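Local coordinates for D-alanyl-D-alanine carboxypeptidase (Penicillin binding protein) family protein (Francisella tularensis subsp. tularensis, PDB 6OSU) that probably removes the C-terminal D-alanine from peptidoglycan precursor peptides, as a serine-type penicillin-binding protein of the S11 peptidase family, at residues 65-70 with 276-281; 178-183 with 301-306. All coordinates share one frame; numbering follows the deposited sequence.

Interaction 1. Residues 65-70 with 276-281; sequences LTKIMT and GMKTGH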
ATOM      1  N   LEU A  65      -6.113  -1.774  11.848  1.00 49.87           N
ATOM      2  CA  LEU A  65      -5.375  -2.242  10.681  1.00 48.92           C
ATOM      3  C   LEU A  65      -5.601  -3.730  10.461  1.00 48.45           C
ATOM      4  O   LEU A  65      -5.434  -4.219   9.335  1.00 47.81           O
ATOM      5  CB  LEU A  65      -3.887  -1.935  10.837  1.00 50.01           C
ATOM      6  CG  LEU A  65      -3.513  -0.482  11.149  1.00 51.34           C
ATOM      7  CD1 LEU A  65      -2.016  -0.262  10.958  1.00 51.90           C
ATOM      8  CD2 LEU A  65      -4.318   0.499  10.299  1.00 50.39           C
ATOM      9  N   THR A  66      -5.978  -4.450  11.527  1.00 48.85           N
ATOM     10  CA  THR A  66      -6.435  -5.831  11.408  1.00 49.35           C
ATOM     11  C   THR A  66      -7.488  -5.976  10.315  1.00 47.13           C
ATOM     12  O   THR A  66      -7.481  -6.957   9.562  1.00 47.02           O
ATOM     13  CB  THR A  66      -6.996  -6.305  12.752  1.00 51.14           C
ATOM     14  OG1 THR A  66      -6.010  -6.155  13.788  1.00 51.17           O
ATOM     15  CG2 THR A  66      -7.442  -7.755  12.675  1.00 50.57           C
ATOM     16  N   LYS A  67      -8.394  -4.997  10.206  1.00 46.19           N
ATOM     17  CA  LYS A  67      -9.476  -5.065   9.228  1.00 45.41           C
ATOM     18  C   LYS A  67      -8.969  -5.130   7.794  1.00 45.40           C
ATOM     19  O   LYS A  67      -9.717  -5.551   6.904  1.00 46.42           O
ATOM     20  CB  LYS A  67     -10.411  -3.863   9.384  1.00 46.04           C
ATOM     21  CG  LYS A  67     -11.226  -3.849  10.670  1.00 47.29           C
ATOM     22  CD  LYS A  67     -12.276  -2.751  10.629  1.00 47.65           C
ATOM     23  CE  LYS A  67     -13.179  -2.782  11.855  1.00 49.21           C
ATOM     24  NZ  LYS A  67     -12.463  -2.432  13.122  1.00 49.55           N
ATOM     25  N   ILE A  68      -7.722  -4.723   7.544  1.00 44.97           N
ATOM     26  CA  ILE A  68      -7.177  -4.841   6.195  1.00 45.78           C
ATOM     27  C   ILE A  68      -7.019  -6.303   5.815  1.00 47.93           C
ATOM     28  O   ILE A  68      -7.333  -6.704   4.687  1.00 47.02           O
ATOM     29  CB  ILE A  68      -5.842  -4.086   6.079  1.00 46.11           C
ATOM     30  CG1 ILE A  68      -6.039  -2.598   6.369  1.00 45.51           C
ATOM     31  CG2 ILE A  68      -5.241  -4.282   4.696  1.00 45.77           C
ATOM     32  CD1 ILE A  68      -4.747  -1.820   6.396  1.00 45.63           C
ATOM     33  N   MET A  69      -6.527  -7.125   6.749  1.00 49.46           N
ATOM     34  CA  MET A  69      -6.403  -8.553   6.476  1.00 50.81           C
ATOM     35  C   MET A  69      -7.770  -9.193   6.287  1.00 52.37           C
ATOM     36  O   MET A  69      -7.955 -10.024   5.390  1.00 54.29           O
ATOM     37  CB  MET A  69      -5.642  -9.250   7.602  1.00 51.85           C
ATOM     38  CG  MET A  69      -5.619 -10.764   7.453  1.00 52.93           C
ATOM     39  SD  MET A  69      -4.827 -11.277   5.914  1.00 53.83           S
ATOM     40  CE  MET A  69      -3.099 -11.175   6.374  1.00 54.40           C
ATOM     41  N   THR A  70      -8.742  -8.818   7.122  1.00 51.72           N
ATOM     42  CA  THR A  70     -10.092  -9.343   6.948  1.00 52.26           C
ATOM     43  C   THR A  70     -10.638  -8.967   5.578  1.00 51.15           C
ATOM     44  O   THR A  70     -11.172  -9.815   4.854  1.00 51.27           O
ATOM     45  CB  THR A  70     -11.009  -8.830   8.060  1.00 52.78           C
ATOM     46  OG1 THR A  70     -10.482  -9.228   9.334  1.00 54.93           O
ATOM     47  CG2 THR A  70     -12.410  -9.404   7.905  1.00 52.41           C
ATOM     48  N   GLY A 276      -5.962   5.711  -0.255  1.00 55.51           N
ATOM     49  CA  GLY A 276      -6.025   4.698   0.785  1.00 54.12           C
ATOM     50  C   GLY A 276      -5.303   5.178   2.024  1.00 55.08           C
ATOM     51  O   GLY A 276      -4.669   6.235   2.029  1.00 57.65           O
ATOM     52  N   MET A 277      -5.398   4.378   3.083  1.00 53.44           N
ATOM     53  CA  MET A 277      -6.091   3.093   3.049  1.00 51.94           C
ATOM     54  C   MET A 277      -6.985   2.909   4.280  1.00 50.43           C
ATOM     55  O   MET A 277      -8.203   2.818   4.157  1.00 50.27           O
ATOM     56  CB  MET A 277      -5.076   1.946   2.954  1.00 50.90           C
ATOM     57  CG  MET A 277      -5.672   0.561   2.745  1.00 52.42           C
ATOM     58  SD  MET A 277      -4.433  -0.731   2.424  1.00 53.90           S
ATOM     59  CE  MET A 277      -5.470  -2.059   1.820  1.00 54.49           C
ATOM     60  N   LYS A 278      -6.381   2.871   5.468  1.00 49.40           N
ATOM     61  CA  LYS A 278      -7.098   2.470   6.670  1.00 50.26           C
ATOM     62  C   LYS A 278      -6.458   3.089   7.905  1.00 50.93           C
ATOM     63  O   LYS A 278      -5.230   3.153   8.014  1.00 50.84           O
ATOM     64  CB  LYS A 278      -7.109   0.944   6.817  1.00 51.07           C
ATOM     65  CG  LYS A 278      -8.008   0.422   7.922  1.00 52.91           C
ATOM     66  CD  LYS A 278      -9.464   0.577   7.538  1.00 55.27           C
ATOM     67  CE  LYS A 278     -10.392   0.132   8.657  1.00 58.28           C
ATOM     68  NZ  LYS A 278     -10.399   1.086   9.800  1.00 60.10           N
ATOM     69  N   THR A 279      -7.298   3.514   8.842  1.00 51.13           N
ATOM     70  CA  THR A 279      -6.869   4.042  10.126  1.00 51.04           C
ATOM     71  C   THR A 279      -7.177   3.031  11.220  1.00 50.82           C
ATOM     72  O   THR A 279      -7.885   2.045  11.006  1.00 51.80           O
ATOM     73  CB  THR A 279      -7.559   5.378  10.436  1.00 52.33           C
ATOM     74  OG1 THR A 279      -8.980   5.200  10.390  1.00 54.35           O
ATOM     75  CG2 THR A 279      -7.160   6.433   9.426  1.00 52.18           C
ATOM     76  N   GLY A 280      -6.635   3.298  12.401  1.00 50.30           N
ATOM     77  CA  GLY A 280      -6.898   2.496  13.579  1.00 51.66           C
ATOM     78  C   GLY A 280      -6.400   3.175  14.838  1.00 53.23           C
ATOM     79  O   GLY A 280      -5.420   3.927  14.794  1.00 53.41           O
ATOM     80  N   HIS A 281      -7.061   2.934  15.965  1.00 54.18           N
ATOM     81  CA  HIS A 281      -6.631   3.535  17.222  1.00 55.56           C
ATOM     82  C   HIS A 281      -7.077   2.676  18.392  1.00 56.79           C
ATOM     83  O   HIS A 281      -8.276   2.458  18.586  1.00 56.75           O
ATOM     84  CB  HIS A 281      -7.181   4.949  17.374  1.00 57.89           C
ATOM     85  CG  HIS A 281      -7.052   5.493  18.759  1.00 62.30           C
ATOM     86  ND1 HIS A 281      -5.838   5.849  19.304  1.00 63.76           N
ATOM     87  CD2 HIS A 281      -7.977   5.723  19.718  1.00 65.27           C
ATOM     88  CE1 HIS A 281      -6.022   6.285  20.538  1.00 67.10           C
ATOM     89  NE2 HIS A 281      -7.312   6.219  20.813  1.00 67.90           N
TER
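With chi1 at -171°, Lys278 turns CG away from its own backbone N; bends at chi2 and chi4 then lay the chain over Ile68 and Lys67 of the helix. The side chains of Ile68 and Lys278 run antiparallel past one another. Ile68 CD1 lies 3.7 Å from Lys278 CB, and Ile68 CG1 also touches the start of the lysine chain. The other branch, Ile68 CG2, meets Met277 CE at 3.6 Å, at the end of an extended methionine chain. Leu65 CD2 packs against backbone, 3.6 Å from Lys278 O. Lys67 CD crosses Lys278 CE at 4.0 Å. The two amine ends do not touch: Lys67 NZ and Lys278 NZ are 5.3 Å apart. Lys278 NZ is held by Thr279 O at 2.9 Å, with the donor tilted 24° from the carbonyl plane, and by Ser124 OG. Lys67 NZ bonds to Ser64 OG, Asn126 OD1 and Asp165 O. A classic beta bulge lies at Met277 and Lys278, opposite Val290 of the next strand. The arrangement is that of the active site of penicillin-binding proteins: the lysine of the SxxK motif, predicted to be the proton acceptor, lies beside the KTG strand with its predicted substrate-binding lysine.

Interaction 2. Residues 178-183 with 301-306; sequences DMALLA and ISVVLG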
ATOM      1  N   ASP A 178       5.415  -5.317   7.950  1.00 54.73           N
ATOM      2  CA  ASP A 178       4.430  -6.342   7.621  1.00 55.81           C
ATOM      3  C   ASP A 178       3.160  -5.726   7.050  1.00 54.40           C
ATOM      4  O   ASP A 178       2.553  -6.282   6.126  1.00 52.83           O
ATOM      5  CB  ASP A 178       4.105  -7.177   8.858  1.00 58.91           C
ATOM      6  CG  ASP A 178       5.079  -8.324   9.063  1.00 62.56           C
ATOM      7  OD1 ASP A 178       6.136  -8.345   8.392  1.00 63.34           O
ATOM      8  OD2 ASP A 178       4.778  -9.213   9.888  1.00 64.03           O
ATOM      9  N   MET A 179       2.741  -4.575   7.584  1.00 54.88           N
ATOM     10  CA  MET A 179       1.528  -3.936   7.086  1.00 53.67           C
ATOM     11  C   MET A 179       1.732  -3.347   5.696  1.00 52.15           C
ATOM     12  O   MET A 179       0.792  -3.318   4.894  1.00 50.59           O
ATOM     13  CB  MET A 179       1.059  -2.865   8.069  1.00 54.86           C
ATOM     14  CG  MET A 179       0.225  -3.428   9.208  1.00 56.31           C
ATOM     15  SD  MET A 179      -1.355  -4.051   8.601  1.00 57.47           S
ATOM     16  CE  MET A 179      -1.817  -5.178   9.919  1.00 59.25           C
ATOM     17  N   ALA A 180       2.947  -2.888   5.386  1.00 52.27           N
ATOM     18  CA  ALA A 180       3.232  -2.428   4.031  1.00 50.22           C
ATOM     19  C   ALA A 180       3.238  -3.592   3.049  1.00 49.81           C
ATOM     20  O   ALA A 180       2.787  -3.454   1.906  1.00 50.64           O
ATOM     21  CB  ALA A 180       4.567  -1.682   3.998  1.00 49.61           C
ATOM     22  N   LEU A 181       3.748  -4.749   3.476  1.00 49.82           N
ATOM     23  CA  LEU A 181       3.695  -5.931   2.622  1.00 50.72           C
ATOM     24  C   LEU A 181       2.252  -6.318   2.322  1.00 49.81           C
ATOM     25  O   LEU A 181       1.906  -6.615   1.172  1.00 48.95           O
ATOM     26  CB  LEU A 181       4.443  -7.088   3.285  1.00 52.51           C
ATOM     27  CG  LEU A 181       5.971  -6.964   3.343  1.00 55.26           C
ATOM     28  CD1 LEU A 181       6.569  -7.999   4.280  1.00 57.47           C
ATOM     29  CD2 LEU A 181       6.573  -7.104   1.950  1.00 56.36           C
ATOM     30  N   LEU A 182       1.393  -6.300   3.343  1.00 48.97           N
ATOM     31  CA  LEU A 182      -0.016  -6.616   3.139  1.00 48.32           C
ATOM     32  C   LEU A 182      -0.659  -5.637   2.163  1.00 47.34           C
ATOM     33  O   LEU A 182      -1.358  -6.043   1.226  1.00 45.80           O
ATOM     34  CB  LEU A 182      -0.752  -6.606   4.479  1.00 47.54           C
ATOM     35  CG  LEU A 182      -2.270  -6.787   4.414  1.00 46.36           C
ATOM     36  CD1 LEU A 182      -2.609  -8.091   3.720  1.00 46.39           C
ATOM     37  CD2 LEU A 182      -2.870  -6.746   5.814  1.00 45.89           C
ATOM     38  N   ALA A 183      -0.420  -4.337   2.362  1.00 46.27           N
ATOM     39  CA  ALA A 183      -1.023  -3.333   1.490  1.00 43.86           C
ATOM     40  C   ALA A 183      -0.578  -3.520   0.044  1.00 44.74           C
ATOM     41  O   ALA A 183      -1.401  -3.492  -0.875  1.00 45.22           O
ATOM     42  CB  ALA A 183      -0.675  -1.931   1.984  1.00 43.03           C
ATOM     43  N   ILE A 301       3.463   3.520  -0.618  1.00 47.51           N
ATOM     44  CA  ILE A 301       2.704   3.010   0.515  1.00 46.83           C
ATOM     45  C   ILE A 301       3.419   3.432   1.789  1.00 47.66           C
ATOM     46  O   ILE A 301       4.631   3.224   1.926  1.00 49.47           O
ATOM     47  CB  ILE A 301       2.551   1.482   0.436  1.00 46.75           C
ATOM     48  CG1 ILE A 301       1.674   1.109  -0.763  1.00 48.54           C
ATOM     49  CG2 ILE A 301       1.981   0.926   1.735  1.00 45.08           C
ATOM     50  CD1 ILE A 301       1.791  -0.344  -1.177  1.00 49.42           C
ATOM     51  N   SER A 302       2.679   4.042   2.707  1.00 46.96           N
ATOM     52  CA  SER A 302       3.220   4.482   3.982  1.00 48.90           C
ATOM     53  C   SER A 302       2.402   3.884   5.112  1.00 47.90           C
ATOM     54  O   SER A 302       1.171   3.832   5.041  1.00 47.84           O
ATOM     55  CB  SER A 302       3.218   6.007   4.101  1.00 53.80           C
ATOM     56  OG  SER A 302       4.417   6.561   3.592  1.00 57.88           O
ATOM     57  N   VAL A 303       3.101   3.426   6.146  1.00 47.30           N
ATOM     58  CA  VAL A 303       2.495   2.976   7.390  1.00 47.78           C
ATOM     59  C   VAL A 303       3.112   3.781   8.521  1.00 49.57           C
ATOM     60  O   VAL A 303       4.339   3.876   8.620  1.00 49.46           O
ATOM     61  CB  VAL A 303       2.705   1.469   7.618  1.00 47.38           C
ATOM     62  CG1 VAL A 303       2.053   1.047   8.919  1.00 48.51           C
ATOM     63  CG2 VAL A 303       2.149   0.671   6.450  1.00 46.59           C
ATOM     64  N   VAL A 304       2.264   4.379   9.355  1.00 50.55           N
ATOM     65  CA  VAL A 304       2.693   5.101  10.545  1.00 52.18           C
ATOM     66  C   VAL A 304       1.974   4.489  11.738  1.00 51.71           C
ATOM     67  O   VAL A 304       0.753   4.300  11.698  1.00 50.25           O
ATOM     68  CB  VAL A 304       2.402   6.610  10.439  1.00 53.97           C
ATOM     69  CG1 VAL A 304       2.657   7.288  11.760  1.00 56.29           C
ATOM     70  CG2 VAL A 304       3.261   7.246   9.361  1.00 53.81           C
ATOM     71  N   LEU A 305       2.726   4.175  12.789  1.00 53.06           N
ATOM     72  CA  LEU A 305       2.190   3.485  13.953  1.00 52.89           C
ATOM     73  C   LEU A 305       2.526   4.251  15.222  1.00 54.36           C
ATOM     74  O   LEU A 305       3.656   4.720  15.398  1.00 55.09           O
ATOM     75  CB  LEU A 305       2.747   2.057  14.056  1.00 52.33           C
ATOM     76  CG  LEU A 305       2.616   1.152  12.826  1.00 50.85           C
ATOM     77  CD1 LEU A 305       3.390  -0.140  13.035  1.00 50.75           C
ATOM     78  CD2 LEU A 305       1.153   0.861  12.499  1.00 48.95           C
ATOM     79  N   GLY A 306       1.535   4.383  16.099  1.00 54.41           N
ATOM     80  CA  GLY A 306       1.786   4.835  17.453  1.00 56.01           C
ATOM     81  C   GLY A 306       1.873   6.326  17.674  1.00 57.23           C
ATOM     82  O   GLY A 306       2.419   6.748  18.698  1.00 59.46           O
TER
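Val303 reaches from the strand to the helix with both of its methyls. Its CB points at the helix and carries the two branches into the first turn of 178-183. CG1, anti to the backbone N (chi1 -180°), comes within 4.1 Å of Met179 CB. CG2 lies beside the backbone N of Val303 and makes more contacts, the nearest to Ala180 N at 3.8 Å, so it sits against the helix backbone. It also lies 4.0 Å from Met179 CB and 4.2 Å from Ala180 CB. One methyl thus bridges two successive helix residues. Met179 uses only its CB here. Its chain bends at chi2 (-68°) and carries the sulfur end away from the strand.

Helix 176-189 packs on one face of the five-stranded antiparallel sheet, and strand 298-307 is the middle strand of that sheet. This helix-on-sheet core belongs to the penicillin-binding fold shared with the beta-lactamase clan. Helix 310-327 packs on the opposite face, where it meets Ser302 and Val304. The short axes of 178-183 and 301-306 approach to 8.2 Å, with their N-to-C directions 145° apart, so nearer antiparallel than crossed.

One turn further along the helix, Ile301 takes over. Its CG2 meets Ala183 CB at 3.9 Å and also touches Ala180. Its CD1 lies 4.1 Å from Ala183 C, against the backbone. The small side chains of Ala180 and Ala183 let the branched residues of the strand come close to the helix. Ala180 CB also touches Val41 and Met43 on the neighbouring strand 39-44.

Overall arrangement
Both contacts are buried and set a helix against the same five-stranded sheet. Interaction 1 uses edge strand 274-282, interaction 2 the middle strand 298-307. Their centres lie about 10 Å apart, and they touch. Ile68 CG2 packs on Leu182 CD2 at 3.6 Å, so helix 176-189 backs the start of helix 66-79 while it also lies on the sheet. Leu65 CD1 meets Leu305 CD2 at 3.7 Å, a link to the middle strand. The chemistry differs with place. Interaction 2 is wholly apolar, between alanines, a methionine and branched strand residues. Interaction 1 also has apolar packing, from Ile68 and Leu65, but its two lysines carry polar ends into the predicted catalytic site.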